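Local coordinates for A rubisco-like protein (Burkholderia fungorum, PDB 3NWR), which is probably a lyase of the rubisco large-chain family, though its exact reaction is not known, at residues 286-289 against 290-294. Numbering follows the deposited sequence.
Sequences NGYG and MMSRD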
loop_
_atom_site.group_PDB
_atom_site.type_symbol
_atom_site.label_atom_id
_atom_site.label_comp_id
_atom_site.label_asym_id
_atom_site.label_seq_id
_atom_site.Cartn_x
_atom_site.Cartn_y
_atom_site.Cartn_z
ATOM N N ASN A 286 9.427 2.668 2.682
ATOM C CA ASN A 286 9.078 1.927 3.894
ATOM C C ASN A 286 7.685 1.309 3.784
ATOM O O ASN A 286 6.735 1.971 3.361
ATOM C CB ASN A 286 9.237 2.775 5.177
ATOM C CG ASN A 286 8.206 3.880 5.294
ATOM O OD1 ASN A 286 7.154 3.689 5.888
ATOM N ND2 ASN A 286 8.519 5.057 4.743
ATOM N N GLY A 287 7.593 0.025 4.134
ATOM C CA GLY A 287 6.361 -0.726 4.006
ATOM C C GLY A 287 6.454 -1.712 2.851
ATOM O O GLY A 287 5.661 -2.653 2.772
ATOM N N TYR A 288 7.418 -1.503 1.957
ATOM C CA TYR A 288 7.571 -2.390 0.806
ATOM C C TYR A 288 7.905 -3.835 1.227
ATOM O O TYR A 288 7.576 -4.784 0.512
ATOM C CB TYR A 288 8.590 -1.837 -0.214
ATOM C CG TYR A 288 8.853 -2.807 -1.342
ATOM C CD1 TYR A 288 7.841 -3.151 -2.234
ATOM C CD2 TYR A 288 10.097 -3.396 -1.503
ATOM C CE1 TYR A 288 8.061 -4.060 -3.255
ATOM C CE2 TYR A 288 10.334 -4.308 -2.534
ATOM C CZ TYR A 288 9.309 -4.628 -3.404
ATOM O OH TYR A 288 9.531 -5.549 -4.414
ATOM N N GLY A 289 8.515 -4.010 2.397
ATOM C CA GLY A 289 8.774 -5.347 2.915
ATOM C C GLY A 289 7.490 -6.148 3.117
ATOM O O GLY A 289 7.441 -7.358 2.872
ATOM N N MET A 290 6.443 -5.487 3.589
ATOM C CA MET A 290 5.143 -6.134 3.703
ATOM C C MET A 290 4.650 -6.625 2.343
ATOM O O MET A 290 3.972 -7.647 2.266
ATOM C CB MET A 290 4.119 -5.174 4.317
ATOM C CG MET A 290 2.678 -5.587 4.087
ATOM S SD MET A 290 1.498 -4.531 4.958
ATOM C CE MET A 290 1.772 -3.005 4.087
ATOM N N MET A 291 5.017 -5.907 1.282
ATOM C CA MET A 291 4.536 -6.211 -0.059
ATOM C C MET A 291 5.410 -7.213 -0.803
ATOM O O MET A 291 5.114 -7.545 -1.954
ATOM C CB MET A 291 4.449 -4.918 -0.887
ATOM C CG MET A 291 3.616 -3.857 -0.216
ATOM S SD MET A 291 3.705 -2.274 -1.067
ATOM C CE MET A 291 3.257 -2.731 -2.740
ATOM N N SER A 292 6.477 -7.706 -0.169
ATOM C CA SER A 292 7.487 -8.453 -0.921
ATOM C C SER A 292 8.305 -9.533 -0.200
ATOM O O SER A 292 8.960 -10.320 -0.885
ATOM C CB SER A 292 8.464 -7.470 -1.586
ATOM O OG SER A 292 9.199 -6.746 -0.606
ATOM N N ARG A 293 8.308 -9.571 1.136
ATOM C CA ARG A 293 9.198 -10.506 1.862
ATOM C C ARG A 293 8.875 -11.966 1.587
ATOM O O ARG A 293 9.766 -12.810 1.647
ATOM C CB ARG A 293 9.158 -10.316 3.389
ATOM C CG ARG A 293 9.791 -9.050 3.961
ATOM C CD ARG A 293 11.262 -9.163 4.411
ATOM N NE ARG A 293 11.730 -10.431 5.001
ATOM C CZ ARG A 293 12.072 -10.606 6.280
ATOM N NH1 ARG A 293 11.960 -9.618 7.169
ATOM N NH2 ARG A 293 12.537 -11.785 6.673
ATOM N N ASP A 294 7.609 -12.277 1.338
ATOM C CA ASP A 294 7.214 -13.657 1.041
ATOM C C ASP A 294 7.301 -13.876 -0.468
ATOM O O ASP A 294 6.558 -13.251 -1.224
ATOM C CB ASP A 294 5.791 -13.908 1.551
ATOM C CG ASP A 294 5.304 -15.320 1.290
ATOM O OD1 ASP A 294 5.862 -16.002 0.406
ATOM O OD2 ASP A 294 4.338 -15.729 1.977
#
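Ser292 OG donates a hydrogen bond of 2.8 Å to Tyr288 O, four residues back in the same turn. The donor sits above the carbonyl plane, 41° out of it. The serine torsion sets OG between its own backbone N and carbonyl carbon (chi1 65°), which turns the hydroxyl back to Tyr288 O. Gly289 O accepts two backbone bonds, from Arg293 N at 2.9 Å and from Ser292 N at 3.2 Å. Two weaker bonds start the turn: Met290 N to Gly287 O, and Met291 N to Tyr288 O, with bent N-H geometry. These i to i+3 and i to i+4 bonds coil the chain tightly. The turn belongs to the loop after strand 280-284 of the rubisco-type TIM barrel, before helix 301-309. Gly287 has positive phi (107°), where a CB would press on the carbonyl O of Asn286.

The same serine also packs on the tyrosine. Ser292 CB lies over a ring face in a CH-pi contact, 3.9 Å from the centroid of the Tyr288 ring. Ser292 OG covers the same face nearer the rim, 3.3 Å from Tyr288 CE2. The Tyr288 hydroxyl is hydrogen-bonded to Met299 O, which fixes the far end of the ring. Met291 crosses Tyr288 at about a right angle, with Met291 CB 4.1 Å from Tyr288 CD1. Arg293 lays CG against Gly289 O, then bends away at chi2 and chi3. Its guanidinium group bonds to Tyr119 O, Pro76 O and Val124 O of the second subunit. Met290 and Met291 pack against Met291 and Met290 of that subunit, respectively.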